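Local coordinates for protein 4-alpha-glucanotransferase (Streptococcus agalactiae, PDB 6M6T) that is an amylomaltase, or disproportionating enzyme, a 4-alpha-glucanotransferase built on a TIM-barrel fold, at residues T69-I83 with F106-F120. Sequence-based numbering, arbitrary orientation.
Sequences THLIDFDLLTLEGFI and FEKRRPVLEKAVKNF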
loop_
_atom_site.group_PDB
_atom_site.type_symbol
_atom_site.label_atom_id
_atom_site.label_comp_id
_atom_site.label_asym_id
_atom_site.label_seq_id
_atom_site.Cartn_x
_atom_site.Cartn_y
_atom_site.Cartn_z
ATOM N N THR A 69 -0.461 3.536 12.541
ATOM C CA THR A 69 -0.410 4.668 13.449
ATOM C C THR A 69 0.875 5.473 13.336
ATOM O O THR A 69 0.922 6.593 13.851
ATOM C CB THR A 69 -0.581 4.189 14.875
ATOM O OG1 THR A 69 -1.112 5.261 15.639
ATOM C CG2 THR A 69 0.778 3.741 15.457
ATOM N N HIS A 70 1.909 4.947 12.677
ATOM C CA HIS A 70 3.143 5.709 12.535
ATOM C C HIS A 70 2.945 6.988 11.734
ATOM O O HIS A 70 3.772 7.896 11.816
ATOM C CB HIS A 70 4.219 4.852 11.874
ATOM C CG HIS A 70 4.701 3.731 12.734
ATOM N ND1 HIS A 70 5.626 2.805 12.300
ATOM C CD2 HIS A 70 4.393 3.391 14.009
ATOM C CE1 HIS A 70 5.864 1.939 13.270
ATOM N NE2 HIS A 70 5.125 2.270 14.316
ATOM N N LEU A 71 1.875 7.079 10.961
ATOM C CA LEU A 71 1.672 8.207 10.075
ATOM C C LEU A 71 0.919 9.344 10.742
ATOM O O LEU A 71 0.738 10.391 10.111
ATOM C CB LEU A 71 0.931 7.760 8.806
ATOM C CG LEU A 71 1.532 6.548 8.103
ATOM C CD1 LEU A 71 0.944 6.375 6.708
ATOM C CD2 LEU A 71 3.034 6.685 8.041
ATOM N N ILE A 72 0.489 9.180 11.992
ATOM C CA ILE A 72 -0.149 10.281 12.708
ATOM C C ILE A 72 0.869 11.388 12.968
ATOM O O ILE A 72 2.039 11.129 13.304
ATOM C CB ILE A 72 -0.789 9.773 14.008
ATOM C CG1 ILE A 72 -2.209 9.299 13.705
ATOM C CG2 ILE A 72 -0.800 10.856 15.077
ATOM C CD1 ILE A 72 -2.866 8.663 14.873
ATOM N N ASP A 73 0.443 12.634 12.774
ATOM C CA ASP A 73 1.352 13.764 12.868
ATOM C C ASP A 73 1.280 14.369 14.258
ATOM O O ASP A 73 0.195 14.727 14.732
ATOM C CB ASP A 73 1.039 14.836 11.824
ATOM C CG ASP A 73 2.051 15.972 11.844
ATOM O OD1 ASP A 73 3.273 15.699 11.718
ATOM O OD2 ASP A 73 1.613 17.132 11.993
ATOM N N PHE A 74 2.442 14.496 14.895
ATOM C CA PHE A 74 2.479 15.126 16.202
ATOM C C PHE A 74 2.144 16.615 16.128
ATOM O O PHE A 74 1.538 17.151 17.061
ATOM C CB PHE A 74 3.848 14.903 16.838
ATOM C CG PHE A 74 4.094 13.484 17.245
ATOM C CD1 PHE A 74 3.035 12.593 17.367
ATOM C CD2 PHE A 74 5.376 13.039 17.506
ATOM C CE1 PHE A 74 3.251 11.288 17.744
ATOM C CE2 PHE A 74 5.599 11.727 17.881
ATOM C CZ PHE A 74 4.532 10.851 18.003
ATOM N N ASP A 75 2.514 17.295 15.036
ATOM C CA ASP A 75 2.272 18.735 14.947
ATOM C C ASP A 75 0.783 19.036 14.844
ATOM O O ASP A 75 0.264 19.916 15.542
ATOM C CB ASP A 75 3.027 19.329 13.755
ATOM C CG ASP A 75 4.540 19.367 13.967
ATOM O OD1 ASP A 75 4.982 19.675 15.102
ATOM O OD2 ASP A 75 5.283 19.086 12.995
ATOM N N LEU A 76 0.083 18.330 13.956
ATOM C CA LEU A 76 -1.363 18.485 13.867
ATOM C C LEU A 76 -2.028 18.220 15.209
ATOM O O LEU A 76 -3.051 18.839 15.538
ATOM C CB LEU A 76 -1.911 17.545 12.799
ATOM C CG LEU A 76 -1.992 18.116 11.382
ATOM C CD1 LEU A 76 -2.593 17.076 10.447
ATOM C CD2 LEU A 76 -2.808 19.399 11.369
ATOM N N LEU A 77 -1.439 17.311 15.996
ATOM C CA LEU A 77 -1.953 16.943 17.310
ATOM C C LEU A 77 -1.672 18.013 18.353
ATOM O O LEU A 77 -2.477 18.206 19.276
ATOM C CB LEU A 77 -1.335 15.618 17.764
ATOM C CG LEU A 77 -2.005 14.311 17.387
ATOM C CD1 LEU A 77 -1.531 13.250 18.359
ATOM C CD2 LEU A 77 -3.520 14.459 17.396
ATOM N N THR A 78 -0.528 18.689 18.237
ATOM C CA THR A 78 -0.224 19.811 19.117
ATOM C C THR A 78 -1.191 20.957 18.868
ATOM O O THR A 78 -1.793 21.486 19.807
ATOM C CB THR A 78 1.224 20.261 18.910
ATOM O OG1 THR A 78 2.106 19.299 19.507
ATOM C CG2 THR A 78 1.468 21.648 19.523
ATOM N N LEU A 79 -1.406 21.303 17.601
ATOM C CA LEU A 79 -2.303 22.405 17.259
ATOM C C LEU A 79 -3.750 22.156 17.696
ATOM O O LEU A 79 -4.609 23.027 17.520
ATOM C CB LEU A 79 -2.245 22.690 15.750
ATOM C CG LEU A 79 -1.119 23.613 15.255
ATOM C CD1 LEU A 79 0.304 23.045 15.448
ATOM C CD2 LEU A 79 -1.362 24.004 13.793
ATOM N N GLU A 80 -4.029 20.980 18.270
ATOM C CA GLU A 80 -5.366 20.589 18.712
ATOM C C GLU A 80 -5.575 20.746 20.212
ATOM O O GLU A 80 -6.712 20.615 20.680
ATOM C CB GLU A 80 -5.652 19.127 18.318
ATOM C CG GLU A 80 -6.265 18.940 16.922
ATOM C CD GLU A 80 -7.763 19.272 16.879
ATOM O OE1 GLU A 80 -8.576 18.574 17.539
ATOM O OE2 GLU A 80 -8.126 20.252 16.183
ATOM N N GLY A 81 -4.515 21.017 20.970
ATOM C CA GLY A 81 -4.615 21.137 22.408
ATOM C C GLY A 81 -4.455 19.840 23.154
ATOM O O GLY A 81 -4.813 19.775 24.336
ATOM N N PHE A 82 -3.921 18.809 22.498
ATOM C CA PHE A 82 -3.828 17.443 23.008
ATOM C C PHE A 82 -2.447 17.120 23.552
ATOM O O PHE A 82 -2.322 16.609 24.664
ATOM C CB PHE A 82 -4.184 16.458 21.894
ATOM C CG PHE A 82 -5.631 16.487 21.501
ATOM C CD1 PHE A 82 -6.581 17.041 22.354
ATOM C CD2 PHE A 82 -6.045 15.950 20.282
ATOM C CE1 PHE A 82 -7.915 17.060 22.003
ATOM C CE2 PHE A 82 -7.382 15.961 19.919
ATOM C CZ PHE A 82 -8.320 16.520 20.781
ATOM N N ILE A 83 -1.404 17.397 22.777
ATOM C CA ILE A 83 -0.045 17.426 23.301
ATOM C C ILE A 83 0.495 18.845 23.158
ATOM O O ILE A 83 -0.173 19.727 22.603
ATOM C CB ILE A 83 0.868 16.405 22.585
ATOM C CG1 ILE A 83 0.524 16.290 21.097
ATOM C CG2 ILE A 83 0.768 15.048 23.239
ATOM C CD1 ILE A 83 1.581 15.561 20.279
ATOM N N PHE A 106 8.258 2.569 16.654
ATOM C CA PHE A 106 7.090 2.213 17.453
ATOM C C PHE A 106 7.402 2.363 18.930
ATOM O O PHE A 106 6.537 2.758 19.721
ATOM C CB PHE A 106 6.636 0.780 17.140
ATOM C CG PHE A 106 5.253 0.455 17.656
ATOM C CD1 PHE A 106 5.062 0.078 18.988
ATOM C CD2 PHE A 106 4.140 0.555 16.819
ATOM C CE1 PHE A 106 3.794 -0.200 19.474
ATOM C CE2 PHE A 106 2.864 0.277 17.299
ATOM C CZ PHE A 106 2.695 -0.105 18.629
ATOM N N GLU A 107 8.636 2.031 19.317
ATOM C CA GLU A 107 9.112 2.319 20.664
ATOM C C GLU A 107 8.912 3.794 21.012
ATOM O O GLU A 107 8.275 4.126 22.020
ATOM C CB GLU A 107 10.589 1.912 20.778
ATOM C CG GLU A 107 11.327 2.425 22.028
ATOM C CD GLU A 107 12.833 2.658 21.804
ATOM O OE1 GLU A 107 13.268 3.842 21.739
ATOM O OE2 GLU A 107 13.581 1.650 21.696
ATOM N N LYS A 108 9.410 4.698 20.162
ATOM C CA LYS A 108 9.515 6.095 20.559
ATOM C C LYS A 108 8.219 6.882 20.403
ATOM O O LYS A 108 8.072 7.927 21.046
ATOM C CB LYS A 108 10.631 6.784 19.773
ATOM C CG LYS A 108 12.026 6.285 20.136
ATOM C CD LYS A 108 13.079 7.386 20.028
ATOM C CE LYS A 108 14.461 6.846 20.380
ATOM N NZ LYS A 108 14.727 5.552 19.689
ATOM N N ARG A 109 7.277 6.434 19.577
ATOM C CA ARG A 109 6.057 7.224 19.446
ATOM C C ARG A 109 5.097 7.016 20.603
ATOM O O ARG A 109 4.180 7.827 20.776
ATOM C CB ARG A 109 5.331 6.893 18.144
ATOM C CG ARG A 109 6.165 7.080 16.905
ATOM C CD ARG A 109 5.386 6.655 15.674
ATOM N NE ARG A 109 4.234 7.516 15.403
ATOM C CZ ARG A 109 4.314 8.714 14.831
ATOM N NH1 ARG A 109 5.496 9.206 14.479
ATOM N NH2 ARG A 109 3.215 9.423 14.616
ATOM N N ARG A 110 5.294 5.962 21.404
ATOM C CA ARG A 110 4.212 5.475 22.254
ATOM C C ARG A 110 3.921 6.383 23.447
ATOM O O ARG A 110 2.740 6.693 23.681
ATOM C CB ARG A 110 4.508 4.035 22.683
ATOM C CG ARG A 110 3.359 3.353 23.361
ATOM C CD ARG A 110 2.166 3.331 22.450
ATOM N NE ARG A 110 0.989 2.715 23.060
ATOM C CZ ARG A 110 0.807 1.403 23.209
ATOM N NH1 ARG A 110 1.738 0.538 22.810
ATOM N NH2 ARG A 110 -0.310 0.963 23.774
ATOM N N PRO A 111 4.908 6.818 24.252
ATOM C CA PRO A 111 4.617 7.871 25.251
ATOM C C PRO A 111 3.826 9.049 24.697
ATOM O O PRO A 111 2.879 9.521 25.342
ATOM C CB PRO A 111 6.017 8.324 25.699
ATOM C CG PRO A 111 6.987 7.713 24.696
ATOM C CD PRO A 111 6.325 6.428 24.296
ATOM N N VAL A 112 4.187 9.514 23.494
ATOM C CA VAL A 112 3.571 10.699 22.895
ATOM C C VAL A 112 2.108 10.439 22.537
ATOM O O VAL A 112 1.209 11.237 22.868
ATOM C CB VAL A 112 4.369 11.122 21.650
ATOM C CG1 VAL A 112 3.819 12.423 21.095
ATOM C CG2 VAL A 112 5.870 11.175 21.952
ATOM N N LEU A 113 1.857 9.347 21.802
ATOM C CA LEU A 113 0.486 8.999 21.440
ATOM C C LEU A 113 -0.360 8.751 22.688
ATOM O O LEU A 113 -1.529 9.153 22.748
ATOM C CB LEU A 113 0.478 7.774 20.509
ATOM C CG LEU A 113 0.996 7.930 19.063
ATOM C CD1 LEU A 113 1.398 6.597 18.444
ATOM C CD2 LEU A 113 -0.017 8.634 18.178
ATOM N N GLU A 114 0.214 8.096 23.699
ATOM C CA GLU A 114 -0.532 7.857 24.925
ATOM C C GLU A 114 -0.882 9.167 25.628
ATOM O O GLU A 114 -2.005 9.328 26.122
ATOM C CB GLU A 114 0.265 6.936 25.847
ATOM C CG GLU A 114 -0.267 5.505 25.897
ATOM C CD GLU A 114 0.836 4.467 26.063
ATOM O OE1 GLU A 114 1.858 4.756 26.725
ATOM O OE2 GLU A 114 0.688 3.366 25.498
ATOM N N LYS A 115 0.068 10.113 25.690
ATOM C CA LYS A 115 -0.225 11.431 26.256
ATOM C C LYS A 115 -1.382 12.103 25.505
ATOM O O LYS A 115 -2.322 12.632 26.124
ATOM C CB LYS A 115 1.060 12.287 26.246
ATOM C CG LYS A 115 0.981 13.659 26.926
ATOM C CD LYS A 115 1.122 13.633 28.464
ATOM C CE LYS A 115 2.574 13.513 28.948
ATOM N NZ LYS A 115 3.534 14.384 28.207
ATOM N N ALA A 116 -1.363 12.030 24.167
ATOM C CA ALA A 116 -2.428 12.648 23.377
ATOM C C ALA A 116 -3.778 11.964 23.590
ATOM O O ALA A 116 -4.816 12.633 23.631
ATOM C CB ALA A 116 -2.060 12.641 21.896
ATOM N N VAL A 117 -3.796 10.634 23.710
ATOM C CA VAL A 117 -5.060 9.925 23.910
ATOM C C VAL A 117 -5.625 10.198 25.306
ATOM O O VAL A 117 -6.842 10.387 25.476
ATOM C CB VAL A 117 -4.865 8.422 23.643
ATOM C CG1 VAL A 117 -6.099 7.626 24.061
ATOM C CG2 VAL A 117 -4.530 8.179 22.162
ATOM N N LYS A 118 -4.744 10.249 26.321
ATOM C CA LYS A 118 -5.134 10.635 27.681
ATOM C C LYS A 118 -5.725 12.036 27.715
ATOM O O LYS A 118 -6.719 12.277 28.413
ATOM C CB LYS A 118 -3.922 10.551 28.620
ATOM C CG LYS A 118 -4.125 11.123 30.034
ATOM C CD LYS A 118 -2.898 10.854 30.953
ATOM C CE LYS A 118 -3.154 9.743 32.006
ATOM N NZ LYS A 118 -3.118 8.331 31.467
ATOM N N ASN A 119 -5.128 12.979 26.965
ATOM C CA ASN A 119 -5.666 14.339 26.942
ATOM C C ASN A 119 -6.931 14.440 26.105
ATOM O O ASN A 119 -7.812 15.246 26.428
ATOM C CB ASN A 119 -4.629 15.331 26.422
ATOM C CG ASN A 119 -3.489 15.538 27.393
ATOM O OD1 ASN A 119 -3.705 15.725 28.596
ATOM N ND2 ASN A 119 -2.258 15.492 26.880
ATOM N N PHE A 120 -7.045 13.651 25.026
ATOM C CA PHE A 120 -8.274 13.663 24.240
ATOM C C PHE A 120 -9.462 13.153 25.052
ATOM O O PHE A 120 -10.571 13.688 24.929
ATOM C CB PHE A 120 -8.132 12.831 22.966
ATOM C CG PHE A 120 -9.466 12.501 22.328
ATOM C CD1 PHE A 120 -10.116 13.433 21.527
ATOM C CD2 PHE A 120 -10.096 11.282 22.569
ATOM C CE1 PHE A 120 -11.351 13.150 20.958
ATOM C CE2 PHE A 120 -11.331 11.004 22.010
ATOM C CZ PHE A 120 -11.958 11.942 21.197
#
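In the helical insertion of this TIM-barrel enzyme that follows the barrel strand 43-45, a buried arginine fastens the approach to short helix 74-78 onto helix 105-122. R109 reaches across with its guanidinium sandwiched: the F74 ring lies on one face, planes 15° and centres 4.4 Å apart, while the carbonyl O of H70 sits over the other. At the guanidinium edge, NH2 donates to the carbonyl O of I72; the modelled distance is too short to be taken literally, but stacking and hydrogen bond probably help hold the plane. A bend at chi3 (66°) turns the group into this slot.

The opposite face of F74 takes V112, whose CG1 stands 3.5 Å from the ring centroid, almost on the normal, a CH-pi contact, and L113 CD2 meets the ring edge. A116 CB receives L77 CD1 at 3.6 Å and I83 CG2 at 3.9 Å; A116 has little side chain, consistent with its CA lying 5.0 Å from F82 CA. D73 caps that short helix, and G81 follows it in a Schellman motif.

I72 and L113 also rest on helix 182-208, through F194 and Y187. At the far end, N119 ND2 donates to the carbonyl O of F82 in a bent bond of doubtful modelled length, and the F120 ring turns its edge toward the F82 face, F120 CD1 lying 3.6 Å from F82 CZ.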